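Local coordinates for putative NAD(P)H-flavin oxidoreductase (Streptococcus pyogenes serotype M1, PDB 2HAY), which binds flavin mononucleotide and probably uses it, as a nitroreductase-family enzyme, to transfer electrons between NAD(P)H and an oxidised acceptor, at residues A94-P99 against L122-Q127. Residues are numbered along the deposited sequence; the frame is centred on the assembly and turned at random.
Sequences ARYDSP and LYESFQ. With SO4 (sulfate ion), chain G.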
loop_
_atom_site.group_PDB
_atom_site.type_symbol
_atom_site.label_atom_id
_atom_site.label_comp_id
_atom_site.label_asym_id
_atom_site.label_seq_id
_atom_site.Cartn_x
_atom_site.Cartn_y
_atom_site.Cartn_z
ATOM N N ALA B 94 -13.446 11.472 -4.318
ATOM C CA ALA B 94 -12.654 12.338 -3.441
ATOM C C ALA B 94 -11.947 13.411 -4.263
ATOM O O ALA B 94 -10.724 13.502 -4.246
ATOM C CB ALA B 94 -11.666 11.479 -2.573
ATOM N N ARG B 95 -12.736 14.234 -4.969
ATOM C CA ARG B 95 -12.229 15.311 -5.805
ATOM C C ARG B 95 -11.811 16.472 -4.897
ATOM O O ARG B 95 -12.320 16.604 -3.787
ATOM C CB ARG B 95 -13.337 15.767 -6.776
ATOM C CG ARG B 95 -12.836 16.456 -8.054
ATOM C CD ARG B 95 -13.977 16.612 -9.073
ATOM N NE ARG B 95 -13.570 17.381 -10.233
ATOM C CZ ARG B 95 -13.670 18.709 -10.346
ATOM N NH1 ARG B 95 -14.179 19.443 -9.353
ATOM N NH2 ARG B 95 -13.243 19.306 -11.454
ATOM N N TYR B 96 -10.907 17.325 -5.371
ATOM C CA TYR B 96 -10.395 18.437 -4.566
ATOM C C TYR B 96 -11.495 19.299 -3.919
ATOM O O TYR B 96 -11.285 19.835 -2.829
ATOM C CB TYR B 96 -9.428 19.324 -5.374
ATOM C CG TYR B 96 -10.062 19.993 -6.570
ATOM C CD1 TYR B 96 -10.110 19.348 -7.801
ATOM C CD2 TYR B 96 -10.621 21.268 -6.464
ATOM C CE1 TYR B 96 -10.718 19.944 -8.888
ATOM C CE2 TYR B 96 -11.250 21.882 -7.563
ATOM C CZ TYR B 96 -11.275 21.218 -8.765
ATOM O OH TYR B 96 -11.868 21.811 -9.853
ATOM N N ASP B 97 -12.665 19.414 -4.569
ATOM C CA ASP B 97 -13.731 20.264 -4.034
ATOM C C ASP B 97 -14.837 19.510 -3.294
ATOM O O ASP B 97 -15.876 20.088 -2.982
ATOM C CB ASP B 97 -14.312 21.155 -5.138
ATOM C CG ASP B 97 -14.930 20.354 -6.266
ATOM O OD1 ASP B 97 -15.825 20.885 -6.958
ATOM O OD2 ASP B 97 -14.532 19.182 -6.437
ATOM N N SER B 98 -14.608 18.223 -3.024
ATOM C CA SER B 98 -15.569 17.357 -2.328
ATOM C C SER B 98 -15.638 17.667 -0.829
ATOM O O SER B 98 -14.702 18.253 -0.271
ATOM C CB SER B 98 -15.171 15.898 -2.490
ATOM O OG SER B 98 -13.985 15.642 -1.751
ATOM N N PRO B 99 -16.755 17.294 -0.182
ATOM C CA PRO B 99 -16.898 17.433 1.277
ATOM C C PRO B 99 -15.835 16.633 2.032
ATOM O O PRO B 99 -15.282 17.137 3.006
ATOM C CB PRO B 99 -18.316 16.898 1.554
ATOM C CG PRO B 99 -19.046 17.049 0.250
ATOM C CD PRO B 99 -17.984 16.761 -0.801
ATOM N N LEU B 122 -3.917 24.076 -3.922
ATOM C CA LEU B 122 -2.876 23.070 -4.120
ATOM C C LEU B 122 -3.458 21.696 -4.449
ATOM O O LEU B 122 -2.944 20.964 -5.309
ATOM C CB LEU B 122 -2.011 22.921 -2.866
ATOM C CG LEU B 122 -0.508 23.048 -3.133
ATOM C CD1 LEU B 122 0.246 22.721 -1.851
ATOM C CD2 LEU B 122 -0.037 22.180 -4.342
ATOM N N TYR B 123 -4.510 21.325 -3.734
ATOM C CA TYR B 123 -5.116 20.004 -3.963
ATOM C C TYR B 123 -5.717 19.970 -5.353
ATOM O O TYR B 123 -5.702 18.941 -5.997
ATOM C CB TYR B 123 -6.155 19.642 -2.897
ATOM C CG TYR B 123 -5.610 19.495 -1.485
ATOM C CD1 TYR B 123 -6.461 19.557 -0.391
ATOM C CD2 TYR B 123 -4.246 19.322 -1.244
ATOM C CE1 TYR B 123 -5.982 19.430 0.899
ATOM C CE2 TYR B 123 -3.746 19.184 0.048
ATOM C CZ TYR B 123 -4.631 19.237 1.117
ATOM O OH TYR B 123 -4.163 19.123 2.409
ATOM N N GLU B 124 -6.197 21.117 -5.816
ATOM C CA GLU B 124 -6.728 21.247 -7.171
ATOM C C GLU B 124 -5.660 20.979 -8.240
ATOM O O GLU B 124 -5.857 20.149 -9.117
ATOM C CB GLU B 124 -7.387 22.621 -7.404
ATOM C CG GLU B 124 -7.940 22.765 -8.835
ATOM C CD GLU B 124 -8.744 24.027 -9.067
ATOM O OE1 GLU B 124 -8.944 24.795 -8.096
ATOM O OE2 GLU B 124 -9.180 24.262 -10.229
ATOM N N SER B 125 -4.535 21.693 -8.175
ATOM C CA SER B 125 -3.476 21.472 -9.163
ATOM C C SER B 125 -2.889 20.085 -9.019
ATOM O O SER B 125 -2.499 19.483 -10.014
ATOM C CB SER B 125 -2.377 22.543 -9.115
ATOM O OG SER B 125 -1.759 22.577 -7.845
ATOM N N PHE B 126 -2.841 19.586 -7.786
ATOM C CA PHE B 126 -2.392 18.224 -7.515
ATOM C C PHE B 126 -3.242 17.194 -8.278
ATOM O O PHE B 126 -2.697 16.296 -8.917
ATOM C CB PHE B 126 -2.408 17.931 -6.013
ATOM C CG PHE B 126 -2.128 16.484 -5.661
ATOM C CD1 PHE B 126 -3.114 15.690 -5.060
ATOM C CD2 PHE B 126 -0.864 15.917 -5.912
ATOM C CE1 PHE B 126 -2.838 14.340 -4.715
ATOM C CE2 PHE B 126 -0.577 14.589 -5.587
ATOM C CZ PHE B 126 -1.548 13.794 -4.989
ATOM N N GLN B 127 -4.565 17.323 -8.226
ATOM C CA GLN B 127 -5.445 16.379 -8.937
ATOM C C GLN B 127 -5.548 16.622 -10.442
ATOM O O GLN B 127 -5.727 15.685 -11.205
ATOM C CB GLN B 127 -6.841 16.361 -8.315
ATOM C CG GLN B 127 -6.873 15.790 -6.876
ATOM C CD GLN B 127 -8.282 15.450 -6.421
ATOM O OE1 GLN B 127 -9.258 15.915 -7.006
ATOM N NE2 GLN B 127 -8.393 14.633 -5.385
HETATM S S SO4 G . 0.017 18.245 2.790
HETATM O O1 SO4 G . -0.785 19.407 2.285
HETATM O O2 SO4 G . 0.212 17.330 1.582
HETATM O O3 SO4 G . 1.407 18.784 3.360
HETATM O O4 SO4 G . -0.770 17.454 3.939
#
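Gln127 reaches from helix 116-130 to the loop 94-99 and reads its backbone with both ends of one amide. Gln127 NE2 donates to Ala94 O at 2.8 Å, nearly straight (165°) and within the planes of both the amide and the carbonyl, while Gln127 OE1 accepts a weak, bent bond (130°) from Tyr96 N at 2.7 Å. Glutamine suits this buried place because a single flat group offers a donor and an acceptor without charge; its straight side chain spans the gap, and Leu140 and Trp143 of helix 137-162 pack against it. Beside this inner grip lies the ring of Tyr96, set almost upright to the amide. A chi1 of 62° tucks the ring over its own backbone, one face laid on Glu124. There Glu124 CG makes a CH-pi contact 3.7 Å from the Tyr96 ring centroid, and the carboxylate stacks nearly parallel to the ring: tyrosine supplies a flat face, glutamate methylenes to lie on it. Toward the more open outer side packing gives way to charge, and Lys128 meets both Tyr96 OH and Glu124 OE2. Across the other ring face, Arg95 NH1 bridges to Asp97 OD2 at 2.9 Å, and the arginine also pairs with Asp135. Ser98, whose short hydroxyl fits an N-cap, bonds through OG to Arg95 O and caps Ile101 N. The contact thus joins a type I beta turn and the serine N-cap of helix 99-106 to helix 116-130 of the nitroreductase fold, outside the annotated flavin site, though the Tyr123 side chain is about 7 Å from a bound flavin mononucleotide and Phe126 touches Glu170 of the second subunit.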